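PDB 1YB4: tartronic semialdehyde reductase from Salmonella typhimurium, which reduces 2-hydroxy-3-oxopropanoate (tartronate semialdehyde) to (R)-glycerate with NADH or NADPH, in a reversible reaction. Local coordinates for residues Q28-T33 with T56-I61; V75-H80 with A107-E112; G89-D94 with F145-P150; R202-L207 with H220-I225. One frame throughout, in Å; residues are numbered along the deposited sequence.

Contact 1. Residues Q28-T33 with T56-I61; sequences QLHVTT and TEFADI
The imidazole of H30 is brought over the ring of F58 by two quite different first torsions. The side chain of H30 sets out toward 56-61, and with CG anti to the carbonyl carbon (chi1 -81°) its imidazole lies by F58. F58 sits at a chi1 of 26°, far from a staggered value, and this turns its ring back over the histidine. The side chains run roughly at right angles to each other, yet their rings end nearly flat together: a face-to-face stack with centroids 3.5 Å apart and planes 19° from parallel. Each ring meets the other toward its rim. The CD1-CE1 side of F58 lies on the imidazole, while H30 NE2 is 3.5 Å from F58 CG and H30 ND1 is 3.6 Å from F58 CZ. The tightest carbon contacts in the pair are too short to be trusted, so the overlap is better established than its exact depth.

F58 is presented by an inverse gamma turn centred on it, closed by a weak bond from A59 N to E57 O, just after helix 52-57. H30 belongs to strand 28-31, the outermost strand at this end of the Rossmann-type sheet within the chain, and its backbone pairs with L6 and F8 of strand 5-8. V49 touches both side chains. The chemistry is that of an aromatic stack near the surface: dispersion between the rings probably helps to keep the loop by the edge strand, and if the imidazole were protonated, the phenyl face could also favour its positive charge.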
loop_
_atom_site.group_PDB
_atom_site.type_symbol
_atom_site.label_atom_id
_atom_site.label_comp_id
_atom_site.label_asym_id
_atom_site.label_seq_id
_atom_site.Cartn_x
_atom_site.Cartn_y
_atom_site.Cartn_z
ATOM N N GLN A 28 27.543 32.301 27.909
ATOM C CA GLN A 28 26.512 32.978 28.671
ATOM C C GLN A 28 25.269 32.928 27.809
ATOM O O GLN A 28 25.253 33.442 26.690
ATOM C CB GLN A 28 26.897 34.432 28.957
ATOM C CG GLN A 28 26.313 34.952 30.265
ATOM C CD GLN A 28 26.934 34.288 31.498
ATOM O OE1 GLN A 28 26.929 33.056 31.641
ATOM N NE2 GLN A 28 27.469 35.110 32.397
ATOM N N LEU A 29 24.232 32.295 28.333
ATOM C CA LEU A 29 22.994 32.147 27.603
ATOM C C LEU A 29 21.804 32.870 28.183
ATOM O O LEU A 29 21.570 32.862 29.392
ATOM C CB LEU A 29 22.628 30.670 27.492
ATOM C CG LEU A 29 23.170 29.846 26.328
ATOM C CD1 LEU A 29 24.682 29.968 26.214
ATOM C CD2 LEU A 29 22.753 28.404 26.549
ATOM N N HIS A 30 21.045 33.496 27.297
ATOM C CA HIS A 30 19.831 34.167 27.694
ATOM C C HIS A 30 18.783 33.227 27.119
ATOM O O HIS A 30 18.605 33.143 25.905
ATOM C CB HIS A 30 19.764 35.557 27.071
ATOM C CG HIS A 30 20.565 36.586 27.809
ATOM N ND1 HIS A 30 20.099 37.215 28.942
ATOM C CD2 HIS A 30 21.789 37.114 27.560
ATOM C CE1 HIS A 30 20.998 38.091 29.357
ATOM N NE2 HIS A 30 22.032 38.050 28.535
ATOM N N VAL A 31 18.124 32.491 28.007
ATOM C CA VAL A 31 17.129 31.510 27.607
ATOM C C VAL A 31 15.701 31.966 27.835
ATOM O O VAL A 31 15.462 33.023 28.410
ATOM C CB VAL A 31 17.337 30.193 28.368
ATOM C CG1 VAL A 31 18.809 29.797 28.312
ATOM C CG2 VAL A 31 16.872 30.338 29.800
ATOM N N THR A 32 14.758 31.141 27.384
ATOM C CA THR A 32 13.328 31.412 27.517
ATOM C C THR A 32 12.530 30.203 27.042
ATOM O O THR A 32 12.997 29.440 26.201
ATOM C CB THR A 32 12.892 32.618 26.665
ATOM O OG1 THR A 32 11.557 32.985 27.018
ATOM C CG2 THR A 32 12.911 32.266 25.186
ATOM N N THR A 33 11.328 30.035 27.581
ATOM C CA THR A 33 10.444 28.926 27.213
ATOM C C THR A 33 9.175 29.078 28.041
ATOM O O THR A 33 9.146 29.880 28.981
ATOM C CB THR A 33 11.103 27.535 27.485
ATOM O OG1 THR A 33 10.177 26.490 27.167
ATOM C CG2 THR A 33 11.523 27.404 28.937
ATOM N N THR A 56 16.742 37.531 21.758
ATOM C CA THR A 56 17.333 38.034 20.516
ATOM C C THR A 56 18.173 39.312 20.693
ATOM O O THR A 56 19.099 39.567 19.918
ATOM C CB THR A 56 16.243 38.307 19.448
ATOM O OG1 THR A 56 15.144 37.411 19.643
ATOM C CG2 THR A 56 16.799 38.080 18.052
ATOM N N GLU A 57 17.855 40.107 21.711
ATOM C CA GLU A 57 18.583 41.345 21.951
ATOM C C GLU A 57 20.007 41.096 22.444
ATOM O O GLU A 57 20.968 41.454 21.764
ATOM C CB GLU A 57 17.799 42.228 22.929
ATOM C CG GLU A 57 16.335 42.395 22.511
ATOM C CD GLU A 57 15.614 43.532 23.220
ATOM O OE1 GLU A 57 15.706 43.623 24.463
ATOM O OE2 GLU A 57 14.941 44.328 22.523
ATOM N N PHE A 58 20.158 40.474 23.608
ATOM C CA PHE A 58 21.497 40.205 24.129
ATOM C C PHE A 58 22.034 38.863 23.685
ATOM O O PHE A 58 22.311 37.997 24.516
ATOM C CB PHE A 58 21.520 40.270 25.656
ATOM C CG PHE A 58 20.198 39.968 26.296
ATOM C CD1 PHE A 58 19.527 38.781 26.021
ATOM C CD2 PHE A 58 19.617 40.881 27.178
ATOM C CE1 PHE A 58 18.295 38.502 26.614
ATOM C CE2 PHE A 58 18.385 40.613 27.775
ATOM C CZ PHE A 58 17.724 39.420 27.491
ATOM N N ALA A 59 22.172 38.702 22.371
ATOM C CA ALA A 59 22.689 37.470 21.784
ATOM C C ALA A 59 22.901 37.618 20.281
ATOM O O ALA A 59 22.037 38.145 19.580
ATOM C CB ALA A 59 21.736 36.322 22.058
ATOM N N ASP A 60 24.051 37.154 19.793
ATOM C CA ASP A 60 24.359 37.219 18.364
ATOM C C ASP A 60 23.949 35.923 17.629
ATOM O O ASP A 60 23.636 35.943 16.440
ATOM C CB ASP A 60 25.853 37.488 18.149
ATOM C CG ASP A 60 26.320 38.766 18.821
ATOM O OD1 ASP A 60 25.581 39.780 18.784
ATOM O OD2 ASP A 60 27.438 38.752 19.372
ATOM N N ILE A 61 23.974 34.800 18.340
ATOM C CA ILE A 61 23.569 33.520 17.777
ATOM C C ILE A 61 22.386 33.043 18.629
ATOM O O ILE A 61 22.498 32.895 19.852
ATOM C CB ILE A 61 24.724 32.495 17.826
ATOM C CG1 ILE A 61 25.868 32.961 16.917
ATOM C CG2 ILE A 61 24.238 31.132 17.358
ATOM C CD1 ILE A 61 27.115 32.078 16.973
#

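Contact 2. Residues V75-H80 with A107-E112; sequences VLFGEH and AQRVNE
The F77 ring is sandwiched. R109 lies over one face, with NH1 3.2 Å above the ring plane and displaced toward the rim, and the CB of the preceding L76 sits on the opposite face. V110 CG2 approaches F77 obliquely, 4.0 Å from CE2. The R109 guanidinium offers one of its own faces in return: the two planes are 23° apart and R109 CZ is 4.1 Å from the F77 centroid, a cation-pi stack over the face. The aliphatic part of the arginine shares this surface. R109 CD makes a CH-pi contact 4.0 Å from the F77 centroid, and R109 CB lies by F77 CZ. Bends at chi2 (-147°) and chi3 (-127°) fold the arginine chain so that methylene and guanidinium can both lie on the phenyl ring.

Beneath this, L76 CG meets V110 CG2 at 4.2 Å, and both residues pack down onto I92 of strand 90-94. The contact therefore joins the C-terminal parts of helices 69-77 and 100-111, which precede and follow that strand in the Rossmann-type domain. It grades from aliphatic packing against the sheet to an arginine-covered aromatic ring farther out. One face of F77 is covered partly by the guanidinium and partly by the methylenes of R109, and the phenyl face probably adds a modest cation-pi contribution, beside a long, weak ion pair from R109 NH2 to E73.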
loop_
_atom_site.group_PDB
_atom_site.type_symbol
_atom_site.label_atom_id
_atom_site.label_comp_id
_atom_site.label_asym_id
_atom_site.label_seq_id
_atom_site.Cartn_x
_atom_site.Cartn_y
_atom_site.Cartn_z
ATOM N N VAL A 75 7.865 32.194 16.863
ATOM C CA VAL A 75 9.069 32.618 17.558
ATOM C C VAL A 75 9.793 33.596 16.654
ATOM O O VAL A 75 10.343 34.595 17.105
ATOM C CB VAL A 75 10.011 31.438 17.858
ATOM C CG1 VAL A 75 11.402 31.954 18.201
ATOM C CG2 VAL A 75 9.463 30.630 19.016
ATOM N N LEU A 76 9.782 33.300 15.363
ATOM C CA LEU A 76 10.440 34.157 14.399
ATOM C C LEU A 76 9.686 35.452 14.146
ATOM O O LEU A 76 10.219 36.539 14.363
ATOM C CB LEU A 76 10.640 33.404 13.083
ATOM C CG LEU A 76 12.037 32.856 12.749
ATOM C CD1 LEU A 76 12.925 32.831 13.977
ATOM C CD2 LEU A 76 11.895 31.459 12.149
ATOM N N PHE A 77 8.440 35.353 13.706
ATOM C CA PHE A 77 7.694 36.564 13.402
ATOM C C PHE A 77 6.397 36.740 14.185
ATOM O O PHE A 77 5.311 36.777 13.610
ATOM C CB PHE A 77 7.422 36.602 11.899
ATOM C CG PHE A 77 8.501 35.948 11.086
ATOM C CD1 PHE A 77 8.384 34.617 10.692
ATOM C CD2 PHE A 77 9.652 36.645 10.746
ATOM C CE1 PHE A 77 9.400 33.989 9.972
ATOM C CE2 PHE A 77 10.677 36.020 10.025
ATOM C CZ PHE A 77 10.549 34.692 9.638
ATOM N N GLY A 78 6.521 36.850 15.502
ATOM C CA GLY A 78 5.355 37.033 16.347
ATOM C C GLY A 78 5.546 38.316 17.117
ATOM O O GLY A 78 6.624 38.905 17.053
ATOM N N GLU A 79 4.525 38.757 17.848
ATOM C CA GLU A 79 4.641 39.998 18.609
ATOM C C GLU A 79 5.882 40.007 19.510
ATOM O O GLU A 79 6.762 40.854 19.347
ATOM C CB GLU A 79 3.372 40.248 19.437
ATOM C CG GLU A 79 3.075 39.212 20.506
ATOM C CD GLU A 79 1.793 38.456 20.241
ATOM O OE1 GLU A 79 1.805 37.530 19.400
ATOM O OE2 GLU A 79 0.768 38.802 20.869
ATOM N N HIS A 80 5.960 39.066 20.449
ATOM C CA HIS A 80 7.104 38.978 21.355
ATOM C C HIS A 80 8.255 38.221 20.695
ATOM O O HIS A 80 9.230 37.865 21.357
ATOM C CB HIS A 80 6.725 38.245 22.648
ATOM C CG HIS A 80 5.547 38.828 23.361
ATOM N ND1 HIS A 80 5.468 40.159 23.713
ATOM C CD2 HIS A 80 4.411 38.251 23.819
ATOM C CE1 HIS A 80 4.334 40.376 24.356
ATOM N NE2 HIS A 80 3.675 39.235 24.433
ATOM N N ALA A 107 13.707 31.393 6.329
ATOM C CA ALA A 107 15.090 31.767 6.081
ATOM C C ALA A 107 15.212 33.066 5.303
ATOM O O ALA A 107 15.777 34.034 5.807
ATOM C CB ALA A 107 15.816 30.643 5.334
ATOM N N GLN A 108 14.687 33.102 4.081
ATOM C CA GLN A 108 14.807 34.323 3.290
ATOM C C GLN A 108 14.122 35.515 3.948
ATOM O O GLN A 108 14.479 36.657 3.671
ATOM C CB GLN A 108 14.284 34.120 1.866
ATOM C CG GLN A 108 12.796 33.936 1.737
ATOM C CD GLN A 108 12.389 33.705 0.290
ATOM O OE1 GLN A 108 12.740 34.492 -0.596
ATOM N NE2 GLN A 108 11.644 32.625 0.040
ATOM N N ARG A 109 13.145 35.261 4.818
ATOM C CA ARG A 109 12.482 36.357 5.510
ATOM C C ARG A 109 13.509 36.950 6.453
ATOM O O ARG A 109 13.775 38.145 6.423
ATOM C CB ARG A 109 11.282 35.875 6.320
ATOM C CG ARG A 109 9.984 35.807 5.550
ATOM C CD ARG A 109 8.823 36.136 6.475
ATOM N NE ARG A 109 7.773 35.120 6.463
ATOM C CZ ARG A 109 6.769 35.092 7.331
ATOM N NH1 ARG A 109 6.688 36.023 8.275
ATOM N NH2 ARG A 109 5.850 34.138 7.259
ATOM N N VAL A 110 14.084 36.100 7.296
ATOM C CA VAL A 110 15.104 36.533 8.237
ATOM C C VAL A 110 16.281 37.126 7.454
ATOM O O VAL A 110 16.858 38.134 7.860
ATOM C CB VAL A 110 15.578 35.337 9.120
ATOM C CG1 VAL A 110 16.894 35.654 9.798
ATOM C CG2 VAL A 110 14.539 35.032 10.175
ATOM N N ASN A 111 16.618 36.515 6.319
ATOM C CA ASN A 111 17.730 36.995 5.490
ATOM C C ASN A 111 17.534 38.426 4.990
ATOM O O ASN A 111 18.505 39.176 4.858
ATOM C CB ASN A 111 17.965 36.079 4.282
ATOM C CG ASN A 111 18.765 34.825 4.631
ATOM O OD1 ASN A 111 18.982 33.962 3.779
ATOM N ND2 ASN A 111 19.206 34.723 5.882
ATOM N N GLU A 112 16.287 38.799 4.706
ATOM C CA GLU A 112 16.005 40.144 4.225
ATOM C C GLU A 112 15.856 41.117 5.388
ATOM O O GLU A 112 15.575 42.294 5.188
ATOM C CB GLU A 112 14.756 40.152 3.324
ATOM C CG GLU A 112 13.469 39.653 3.962
ATOM C CD GLU A 112 12.397 39.333 2.926
ATOM O OE1 GLU A 112 12.685 38.555 1.993
ATOM O OE2 GLU A 112 11.266 39.851 3.041
#

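Contact 3. Residues G89-D94 with F145-P150; sequences GKTIVD and FDRVKP
T91 and R147 reach toward each other from opposite directions, and R147 NH2 donates to T91 OG1 at 2.8 Å. The hydroxyl oxygen sits at the edge of the guanidinium but is tilted 23° out of its plane, and the N-H...O angle of 144° makes the bond rather bent. Next to it is an apolar patch. V148 CG2 lies 4.1 Å from T91 CG2, the two side chains sliding past each other, and equally 4.1 Å from V93 CG1, which it meets tip to tip. One methyl of the helix thus rests against two alternate residues of the strand.

The two branches of T91 divide the work. OG1 stands beside the backbone N and faces the arginine, leaving CG2 for the valine. R147 leaves its helix with CG anti to the backbone N and turns at chi3 to bring its guanidinium to the hydroxyl. In the second shell, D116 OD2 forms a salt bridge with the same NH2, a second partner that probably helps to hold the guanidinium in place.

Helix 142-155 crosses strand 90-94 at -69°, the axes of the two short segments approaching to 10.4 Å. Strand 115-123 runs beside the strand, and its L118 touches both V93 and V148, extending the apolar layer. I92 points the other way, to L76 of helix 69-77, so strand 90-94 is sandwiched between helices on its two faces.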
loop_
_atom_site.group_PDB
_atom_site.type_symbol
_atom_site.label_atom_id
_atom_site.label_comp_id
_atom_site.label_asym_id
_atom_site.label_seq_id
_atom_site.Cartn_x
_atom_site.Cartn_y
_atom_site.Cartn_z
ATOM N N GLY A 89 23.197 41.664 11.628
ATOM C CA GLY A 89 24.432 41.076 12.127
ATOM C C GLY A 89 24.283 39.866 13.031
ATOM O O GLY A 89 25.241 39.462 13.703
ATOM N N LYS A 90 23.084 39.289 13.054
ATOM C CA LYS A 90 22.819 38.124 13.885
ATOM C C LYS A 90 22.700 36.838 13.085
ATOM O O LYS A 90 22.553 36.840 11.859
ATOM C CB LYS A 90 21.540 38.319 14.709
ATOM C CG LYS A 90 21.648 39.389 15.779
ATOM C CD LYS A 90 20.381 39.466 16.622
ATOM C CE LYS A 90 20.474 40.602 17.631
ATOM N NZ LYS A 90 21.705 40.497 18.467
ATOM N N THR A 91 22.772 35.734 13.813
ATOM C CA THR A 91 22.674 34.407 13.237
ATOM C C THR A 91 21.618 33.659 14.044
ATOM O O THR A 91 21.708 33.549 15.272
ATOM C CB THR A 91 24.022 33.645 13.319
ATOM O OG1 THR A 91 25.073 34.477 12.811
ATOM C CG2 THR A 91 23.965 32.379 12.483
ATOM N N ILE A 92 20.612 33.165 13.333
ATOM C CA ILE A 92 19.521 32.423 13.932
ATOM C C ILE A 92 19.638 30.976 13.463
ATOM O O ILE A 92 19.773 30.705 12.266
ATOM C CB ILE A 92 18.167 33.022 13.498
ATOM C CG1 ILE A 92 17.018 32.272 14.159
ATOM C CG2 ILE A 92 18.048 33.002 11.998
ATOM C CD1 ILE A 92 16.846 32.645 15.606
ATOM N N VAL A 93 19.619 30.050 14.411
ATOM C CA VAL A 93 19.723 28.647 14.066
ATOM C C VAL A 93 18.569 27.846 14.660
ATOM O O VAL A 93 18.418 27.725 15.879
ATOM C CB VAL A 93 21.082 28.043 14.524
ATOM C CG1 VAL A 93 22.211 28.992 14.175
ATOM C CG2 VAL A 93 21.073 27.779 15.989
ATOM N N ASP A 94 17.738 27.318 13.769
ATOM C CA ASP A 94 16.598 26.522 14.172
ATOM C C ASP A 94 17.025 25.076 14.148
ATOM O O ASP A 94 17.478 24.556 13.118
ATOM C CB ASP A 94 15.420 26.732 13.221
ATOM C CG ASP A 94 14.180 26.006 13.680
ATOM O OD1 ASP A 94 14.029 25.826 14.914
ATOM O OD2 ASP A 94 13.361 25.632 12.811
ATOM N N PHE A 145 27.872 28.331 8.779
ATOM C CA PHE A 145 27.996 27.011 9.371
ATOM C C PHE A 145 29.320 26.948 10.136
ATOM O O PHE A 145 29.360 26.488 11.271
ATOM C CB PHE A 145 27.990 25.932 8.281
ATOM C CG PHE A 145 28.392 24.566 8.778
ATOM C CD1 PHE A 145 27.441 23.674 9.261
ATOM C CD2 PHE A 145 29.736 24.186 8.794
ATOM C CE1 PHE A 145 27.810 22.426 9.752
ATOM C CE2 PHE A 145 30.123 22.938 9.283
ATOM C CZ PHE A 145 29.155 22.054 9.764
ATOM N N ASP A 146 30.401 27.412 9.508
ATOM C CA ASP A 146 31.721 27.399 10.136
ATOM C C ASP A 146 31.747 28.191 11.430
ATOM O O ASP A 146 32.450 27.827 12.371
ATOM C CB ASP A 146 32.781 27.968 9.193
ATOM C CG ASP A 146 33.156 27.006 8.072
ATOM O OD1 ASP A 146 33.286 25.800 8.352
ATOM O OD2 ASP A 146 33.338 27.460 6.914
ATOM N N ARG A 147 30.975 29.274 11.473
ATOM C CA ARG A 147 30.907 30.143 12.651
ATOM C C ARG A 147 30.235 29.505 13.860
ATOM O O ARG A 147 30.701 29.646 14.988
ATOM C CB ARG A 147 30.184 31.444 12.293
ATOM C CG ARG A 147 30.043 32.431 13.444
ATOM C CD ARG A 147 29.761 33.821 12.905
ATOM N NE ARG A 147 28.428 33.949 12.322
ATOM C CZ ARG A 147 28.171 34.568 11.169
ATOM N NH1 ARG A 147 29.162 35.110 10.469
ATOM N NH2 ARG A 147 26.923 34.660 10.719
ATOM N N VAL A 148 29.133 28.814 13.609
ATOM C CA VAL A 148 28.370 28.152 14.654
ATOM C C VAL A 148 28.958 26.770 14.979
ATOM O O VAL A 148 28.698 26.196 16.039
ATOM C CB VAL A 148 26.904 27.999 14.183
ATOM C CG1 VAL A 148 26.085 27.238 15.213
ATOM C CG2 VAL A 148 26.308 29.390 13.914
ATOM N N LYS A 149 29.770 26.260 14.056
ATOM C CA LYS A 149 30.391 24.940 14.177
ATOM C C LYS A 149 30.931 24.562 15.554
ATOM O O LYS A 149 30.690 23.452 16.020
ATOM C CB LYS A 149 31.494 24.789 13.119
ATOM C CG LYS A 149 32.143 23.407 13.053
ATOM C CD LYS A 149 31.110 22.278 13.013
ATOM C CE LYS A 149 31.756 20.954 12.626
ATOM N NZ LYS A 149 32.921 20.605 13.494
ATOM N N PRO A 150 31.680 25.465 16.216
ATOM C CA PRO A 150 32.230 25.165 17.552
ATOM C C PRO A 150 31.135 24.856 18.583
ATOM O O PRO A 150 31.349 24.089 19.536
ATOM C CB PRO A 150 33.005 26.429 17.903
ATOM C CG PRO A 150 33.450 26.917 16.568
ATOM C CD PRO A 150 32.227 26.732 15.702
#

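Contact 4. Residues R202-L207 with H220-I225; sequences RVRQAL and HGERMI
An antiparallel helix pair in the helical C-terminal domain, of the 6-phosphogluconate dehydrogenase C-terminal type, supplies this contact: helices 200-207 and 215-225 run at 173° between their short segments. R204 bridges the gap. Its chain is extended from CG to NE, with CG anti to the backbone N (chi1 165°), and it passes over G221. The lack of a side chain there leaves room for the arginine's methylenes, and the CA atoms of R204 and G221 are the nearest across the pair, 7.3 Å apart. On the flank, R204 CD packs against I225 CD1 at 3.8 Å.

Beyond the glycine, the guanidinium is stacked on the carboxylate of E222, their planes only 5° apart. E222 OE1 lies 3.9 Å above the R204 guanidinium plane, over its centre. The ion pair from R204 NH2 to E222 OE2 is accordingly long, 4.0 Å, and purely electrostatic, since no N-H points at the oxygen. The directed bonds of the arginine go elsewhere: NH2 to the carbonyl of E218, and NE more weakly to that of L217, so it also ties into the first turn of helix 215-225.

Helix 200-207 turns another side to the subunit interface, where V203 packs on A174, and A206 and L207 on C171, all of the second subunit. A water completes the polar end by bridging the stacked charges: it accepts from R204 NH2 at 3.2 Å and donates to E222 OE2, also at 3.2 Å.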
loop_
_atom_site.group_PDB
_atom_site.type_symbol
_atom_site.label_atom_id
_atom_site.label_comp_id
_atom_site.label_asym_id
_atom_site.label_seq_id
_atom_site.Cartn_x
_atom_site.Cartn_y
_atom_site.Cartn_z
ATOM N N ARG A 202 18.755 -16.576 14.244
ATOM C CA ARG A 202 19.519 -17.164 13.132
ATOM C C ARG A 202 19.511 -16.359 11.820
ATOM O O ARG A 202 20.574 -16.003 11.277
ATOM C CB ARG A 202 18.980 -18.567 12.838
ATOM C CG ARG A 202 19.818 -19.683 13.409
ATOM C CD ARG A 202 19.970 -19.541 14.896
ATOM N NE ARG A 202 21.335 -19.862 15.278
ATOM C CZ ARG A 202 21.891 -21.063 15.143
ATOM N NH1 ARG A 202 21.195 -22.076 14.634
ATOM N NH2 ARG A 202 23.156 -21.240 15.510
ATOM N N VAL A 203 18.298 -16.110 11.314
ATOM C CA VAL A 203 18.072 -15.371 10.075
ATOM C C VAL A 203 18.756 -14.028 10.194
ATOM O O VAL A 203 19.474 -13.605 9.293
ATOM C CB VAL A 203 16.551 -15.136 9.822
ATOM C CG1 VAL A 203 16.344 -14.472 8.460
ATOM C CG2 VAL A 203 15.786 -16.451 9.917
ATOM N N ARG A 204 18.518 -13.355 11.313
ATOM C CA ARG A 204 19.126 -12.058 11.557
ATOM C C ARG A 204 20.638 -12.207 11.459
ATOM O O ARG A 204 21.322 -11.396 10.810
ATOM C CB ARG A 204 18.745 -11.544 12.949
ATOM C CG ARG A 204 19.607 -10.396 13.445
ATOM C CD ARG A 204 19.097 -9.888 14.775
ATOM N NE ARG A 204 19.948 -8.861 15.367
ATOM C CZ ARG A 204 21.209 -9.062 15.753
ATOM N NH1 ARG A 204 21.773 -10.255 15.598
ATOM N NH2 ARG A 204 21.899 -8.080 16.326
ATOM N N GLN A 205 21.149 -13.265 12.088
ATOM C CA GLN A 205 22.579 -13.518 12.092
ATOM C C GLN A 205 23.108 -13.688 10.679
ATOM O O GLN A 205 24.175 -13.175 10.338
ATOM C CB GLN A 205 22.897 -14.762 12.915
ATOM C CG GLN A 205 24.356 -14.846 13.288
ATOM C CD GLN A 205 24.811 -13.591 14.024
ATOM O OE1 GLN A 205 24.244 -13.227 15.062
ATOM N NE2 GLN A 205 25.838 -12.923 13.492
ATOM N N ALA A 206 22.355 -14.407 9.855
ATOM C CA ALA A 206 22.766 -14.627 8.475
ATOM C C ALA A 206 22.740 -13.334 7.663
ATOM O O ALA A 206 23.770 -12.901 7.137
ATOM C CB ALA A 206 21.869 -15.674 7.821
ATOM N N LEU A 207 21.560 -12.721 7.576
ATOM C CA LEU A 207 21.369 -11.496 6.809
ATOM C C LEU A 207 22.355 -10.406 7.170
ATOM O O LEU A 207 22.537 -9.447 6.427
ATOM C CB LEU A 207 19.938 -10.984 6.993
ATOM C CG LEU A 207 18.823 -11.669 6.191
ATOM C CD1 LEU A 207 18.808 -13.163 6.448
ATOM C CD2 LEU A 207 17.503 -11.063 6.583
ATOM N N HIS A 220 17.662 -2.452 16.070
ATOM C CA HIS A 220 16.226 -2.697 16.155
ATOM C C HIS A 220 15.849 -4.155 15.981
ATOM O O HIS A 220 14.893 -4.638 16.600
ATOM C CB HIS A 220 15.500 -1.844 15.122
ATOM C CG HIS A 220 15.773 -0.386 15.271
ATOM N ND1 HIS A 220 16.979 0.181 14.918
ATOM C CD2 HIS A 220 15.036 0.607 15.822
ATOM C CE1 HIS A 220 16.971 1.461 15.250
ATOM N NE2 HIS A 220 15.805 1.745 15.801
ATOM N N GLY A 221 16.590 -4.861 15.134
ATOM C CA GLY A 221 16.303 -6.270 14.943
ATOM C C GLY A 221 16.343 -6.943 16.300
ATOM O O GLY A 221 15.417 -7.642 16.705
ATOM N N GLU A 222 17.432 -6.701 17.015
ATOM C CA GLU A 222 17.641 -7.257 18.347
ATOM C C GLU A 222 16.499 -6.859 19.296
ATOM O O GLU A 222 15.951 -7.699 20.011
ATOM C CB GLU A 222 18.989 -6.760 18.890
ATOM C CG GLU A 222 19.484 -7.456 20.150
ATOM C CD GLU A 222 20.193 -8.770 19.856
ATOM O OE1 GLU A 222 19.545 -9.699 19.316
ATOM O OE2 GLU A 222 21.403 -8.870 20.167
ATOM N N ARG A 223 16.140 -5.578 19.287
ATOM C CA ARG A 223 15.070 -5.086 20.137
ATOM C C ARG A 223 13.757 -5.843 19.943
ATOM O O ARG A 223 12.974 -5.990 20.883
ATOM C CB ARG A 223 14.845 -3.589 19.891
ATOM C CG ARG A 223 15.935 -2.684 20.425
ATOM C CD ARG A 223 15.711 -1.223 20.022
ATOM N NE ARG A 223 16.840 -0.364 20.385
ATOM C CZ ARG A 223 16.924 0.940 20.124
ATOM N NH1 ARG A 223 15.941 1.564 19.489
ATOM N NH2 ARG A 223 18.004 1.622 20.489
HETATM N N MSE A 224 13.526 -6.337 18.727
HETATM C CA MSE A 224 12.299 -7.064 18.413
HETATM C C MSE A 224 12.305 -8.483 18.945
HETATM O O MSE A 224 11.273 -9.000 19.388
HETATM C CB MSE A 224 12.076 -7.097 16.896
HETATM C CG MSE A 224 11.776 -5.739 16.249
HETATM SE SE MSE A 224 11.713 -5.815 14.280
HETATM C CE MSE A 224 12.427 -4.045 13.888
ATOM N N ILE A 225 13.473 -9.114 18.889
ATOM C CA ILE A 225 13.631 -10.486 19.353
ATOM C C ILE A 225 13.556 -10.607 20.874
ATOM O O ILE A 225 12.822 -11.437 21.411
ATOM C CB ILE A 225 14.975 -11.073 18.879
ATOM C CG1 ILE A 225 15.059 -11.016 17.340
ATOM C CG2 ILE A 225 15.113 -12.502 19.379
ATOM C CD1 ILE A 225 16.331 -11.631 16.729
HETATM O O HOH W 1 24.047 -9.300 18.412
#

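How the contacts relate
Contacts 1, 2 and 3 share the Rossmann-type domain. Contacts 1 and 3, with centres 13 Å apart, join directly: A59 O lies 2.6 Å from K90 NZ and D60 O 2.8 Å from T91 N, the latter a probable hydrogen bond at the start of the pairing between strands 61-64 and 90-94. Contacts 2 and 3, 16 Å between centres, use opposite sides of strand 90-94, with I92 CG2 3.6 Å from V110 CG1. Contact 4 stands apart in the C-terminal domain, its centre 41 to 47 Å from the others. All four lie away from K172, the predicted active-site lysine, but helix 200-207 of contact 4 reaches its neighbour in sequence, C171, on the second subunit.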